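Local coordinates for nicotinate-nucleotide pyrophosphorylase (Francisella tularensis subsp. tularensis, PDB 3TQV), which probably converts quinolinate and phosphoribosyl pyrophosphate into nicotinate mononucleotide, carbon dioxide and diphosphate, a step of NAD biosynthesis, at residues N65-Q70 against L104-T109. Numbering follows the deposited sequence.
Sequences NEVINQ and LTAERT
Two helices of the N-terminal domain of this quinolinate phosphoribosyltransferase pack here, in a chain whose C-terminal domain is a TIM-barrel-related α/β domain. Val67 and Ile68 of helix 61-71 meet Ala106 and Thr109 of the long helix 100-130. The two segments run roughly antiparallel, 150° between their directions. Their axes come within 9.8 Å. The backbones come nearest at Val67 and Ala106, whose CA atoms are 6.6 Å apart; the small CB of Ala106 sits at this point. No hydrogen bond joins the segments, and the four touching residues are buried.

Val67 points at the long helix and splits its two methyls between neighbouring turns. CG1 is anti to the backbone N (chi1 178°) and reaches the turn of Ala106, 4.2 Å from its CB. CG2 goes to the next turn and meets Thr109. Ile68 starts away from helix 100-130, but its CG1 branch brings CD1 back to 4.0 Å from Ala106 CB. Both Val67 and Ile68 also touch Ile110, so the apolar patch extends along helix 100-130. Leu71 of helix 61-71 also touches Ala106, and Ile75 packs on Ile68. Glu66 and Gln70 instead touch helix 16-31. Thr109 offers its methyl, not its hydroxyl, to Val67: CG2 of Thr109 lies 3.9 Å from CG2 of Val67.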
ATOM      1  N   ASN B  65      -5.269  18.466  -1.430  1.00 30.87           N
ATOM      2  CA  ASN B  65      -6.279  19.493  -1.635  1.00 31.77           C
ATOM      3  C   ASN B  65      -7.621  19.100  -1.024  1.00 33.86           C
ATOM      4  O   ASN B  65      -8.306  19.927  -0.410  1.00 32.20           O
ATOM      5  CB  ASN B  65      -6.465  19.767  -3.131  1.00 31.62           C
ATOM      6  CG  ASN B  65      -5.322  20.587  -3.740  1.00 37.83           C
ATOM      7  OD1 ASN B  65      -4.487  21.148  -3.030  1.00 37.55           O
ATOM      8  ND2 ASN B  65      -5.295  20.663  -5.066  1.00 35.22           N
ATOM      9  N   GLU B  66      -8.000  17.837  -1.199  1.00 20.09           N
ATOM     10  CA  GLU B  66      -9.313  17.399  -0.773  1.00 22.82           C
ATOM     11  C   GLU B  66      -9.369  17.266   0.740  1.00 21.04           C
ATOM     12  O   GLU B  66     -10.401  17.556   1.353  1.00 22.94           O
ATOM     13  CB  GLU B  66      -9.723  16.110  -1.489  1.00 19.91           C
ATOM     14  CG  GLU B  66     -11.125  15.590  -1.148  1.00 22.78           C
ATOM     15  CD  GLU B  66     -12.198  16.667  -1.224  1.00 25.06           C
ATOM     16  OE1 GLU B  66     -11.956  17.726  -1.855  1.00 28.51           O
ATOM     17  OE2 GLU B  66     -13.288  16.453  -0.648  1.00 22.94           O
ATOM     18  N   VAL B  67      -8.253  16.855   1.342  1.00 15.96           N
ATOM     19  CA  VAL B  67      -8.120  16.861   2.799  1.00 16.24           C
ATOM     20  C   VAL B  67      -8.330  18.267   3.350  1.00 16.37           C
ATOM     21  O   VAL B  67      -9.178  18.477   4.214  1.00 16.99           O
ATOM     22  CB  VAL B  67      -6.745  16.332   3.264  1.00 15.44           C
ATOM     23  CG1 VAL B  67      -6.633  16.391   4.777  1.00 10.91           C
ATOM     24  CG2 VAL B  67      -6.507  14.917   2.768  1.00 11.53           C
ATOM     25  N   ILE B  68      -7.559  19.237   2.861  1.00 20.94           N
ATOM     26  CA  ILE B  68      -7.763  20.636   3.259  1.00 20.09           C
ATOM     27  C   ILE B  68      -9.239  21.018   3.173  1.00 22.37           C
ATOM     28  O   ILE B  68      -9.854  21.445   4.156  1.00 23.77           O
ATOM     29  CB  ILE B  68      -6.966  21.618   2.367  1.00 24.32           C
ATOM     30  CG1 ILE B  68      -5.484  21.526   2.676  1.00 25.56           C
ATOM     31  CG2 ILE B  68      -7.430  23.051   2.575  1.00 26.59           C
ATOM     32  CD1 ILE B  68      -5.210  20.969   4.052  1.00 21.27           C
ATOM     33  N   ASN B  69      -9.787  20.846   1.975  1.00 30.72           N
ATOM     34  CA  ASN B  69     -11.163  21.187   1.655  1.00 29.56           C
ATOM     35  C   ASN B  69     -12.178  20.625   2.637  1.00 31.00           C
ATOM     36  O   ASN B  69     -13.133  21.315   3.023  1.00 32.53           O
ATOM     37  CB  ASN B  69     -11.489  20.676   0.254  1.00 28.25           C
ATOM     38  CG  ASN B  69     -12.828  21.161  -0.237  1.00 32.43           C
ATOM     39  OD1 ASN B  69     -13.681  20.372  -0.656  1.00 32.33           O
ATOM     40  ND2 ASN B  69     -13.027  22.471  -0.177  1.00 32.63           N
ATOM     41  N   GLN B  70     -11.975  19.367   3.026  1.00 28.51           N
ATOM     42  CA  GLN B  70     -12.891  18.693   3.939  1.00 23.96           C
ATOM     43  C   GLN B  70     -12.718  19.109   5.402  1.00 23.72           C
ATOM     44  O   GLN B  70     -13.679  19.104   6.167  1.00 20.54           O
ATOM     45  CB  GLN B  70     -12.795  17.177   3.785  1.00 19.83           C
ATOM     46  CG  GLN B  70     -13.531  16.629   2.569  1.00 26.04           C
ATOM     47  CD  GLN B  70     -13.399  15.108   2.424  1.00 26.89           C
ATOM     48  OE1 GLN B  70     -13.306  14.574   1.307  1.00 27.59           O
ATOM     49  NE2 GLN B  70     -13.396  14.409   3.554  1.00 19.23           N
ATOM     50  N   LEU B 104      -2.460  20.964  12.086  1.00 18.72           N
ATOM     51  CA  LEU B 104      -1.854  19.871  12.828  1.00 22.12           C
ATOM     52  C   LEU B 104      -2.667  18.600  12.654  1.00 18.90           C
ATOM     53  O   LEU B 104      -2.157  17.486  12.822  1.00 14.96           O
ATOM     54  CB  LEU B 104      -1.732  20.203  14.323  1.00 22.51           C
ATOM     55  CG  LEU B 104      -0.684  21.244  14.723  1.00 22.06           C
ATOM     56  CD1 LEU B 104      -0.670  21.462  16.236  1.00 24.77           C
ATOM     57  CD2 LEU B 104       0.702  20.880  14.184  1.00 18.75           C
ATOM     58  N   THR B 105      -3.938  18.779  12.325  1.00 28.47           N
ATOM     59  CA  THR B 105      -4.846  17.661  12.156  1.00 26.24           C
ATOM     60  C   THR B 105      -4.802  17.154  10.723  1.00 25.17           C
ATOM     61  O   THR B 105      -4.760  15.945  10.486  1.00 23.00           O
ATOM     62  CB  THR B 105      -6.275  18.046  12.560  1.00 22.22           C
ATOM     63  OG1 THR B 105      -6.295  18.336  13.969  1.00 22.98           O
ATOM     64  CG2 THR B 105      -7.241  16.908  12.256  1.00 15.42           C
ATOM     65  N   ALA B 106      -4.797  18.082   9.772  1.00 19.19           N
ATOM     66  CA  ALA B 106      -4.694  17.726   8.360  1.00 19.31           C
ATOM     67  C   ALA B 106      -3.423  16.915   8.073  1.00 20.73           C
ATOM     68  O   ALA B 106      -3.399  16.035   7.196  1.00 14.01           O
ATOM     69  CB  ALA B 106      -4.722  18.977   7.502  1.00 12.51           C
ATOM     70  N   GLU B 107      -2.389  17.212   8.856  1.00 28.97           N
ATOM     71  CA  GLU B 107      -1.023  16.802   8.572  1.00 25.92           C
ATOM     72  C   GLU B 107      -0.818  15.355   8.105  1.00 30.17           C
ATOM     73  O   GLU B 107      -0.489  15.098   6.939  1.00 26.75           O
ATOM     74  CB  GLU B 107      -0.157  17.058   9.793  1.00 20.71           C
ATOM     75  CG  GLU B 107       1.309  16.879   9.506  1.00 25.98           C
ATOM     76  CD  GLU B 107       2.164  17.038  10.742  1.00 32.74           C
ATOM     77  OE1 GLU B 107       1.765  17.814  11.638  1.00 31.15           O
ATOM     78  OE2 GLU B 107       3.228  16.384  10.817  1.00 21.87           O
ATOM     79  N   ARG B 108      -0.982  14.426   9.042  1.00 20.84           N
ATOM     80  CA  ARG B 108      -0.673  13.023   8.837  1.00 16.89           C
ATOM     81  C   ARG B 108      -1.399  12.460   7.597  1.00 19.39           C
ATOM     82  O   ARG B 108      -0.780  11.813   6.742  1.00 13.95           O
ATOM     83  CB  ARG B 108      -1.051  12.250  10.106  1.00 10.64           C
ATOM     84  CG  ARG B 108      -0.284  10.967  10.376  1.00 11.11           C
ATOM     85  CD  ARG B 108       0.662  10.580   9.263  1.00 15.51           C
ATOM     86  NE  ARG B 108       1.937  11.250   9.435  1.00 15.22           N
ATOM     87  CZ  ARG B 108       2.945  11.182   8.577  1.00 15.50           C
ATOM     88  NH1 ARG B 108       2.831  10.466   7.470  1.00 14.47           N
ATOM     89  NH2 ARG B 108       4.071  11.826   8.838  1.00 16.47           N
ATOM     90  N   THR B 109      -2.704  12.726   7.504  1.00 16.99           N
ATOM     91  CA  THR B 109      -3.502  12.304   6.359  1.00 13.53           C
ATOM     92  C   THR B 109      -2.924  12.861   5.063  1.00 18.53           C
ATOM     93  O   THR B 109      -2.704  12.124   4.119  1.00 15.21           O
ATOM     94  CB  THR B 109      -5.003  12.718   6.497  1.00 13.93           C
ATOM     95  OG1 THR B 109      -5.533  12.273   7.752  1.00 20.62           O
ATOM     96  CG2 THR B 109      -5.841  12.121   5.384  1.00 11.71           C
TER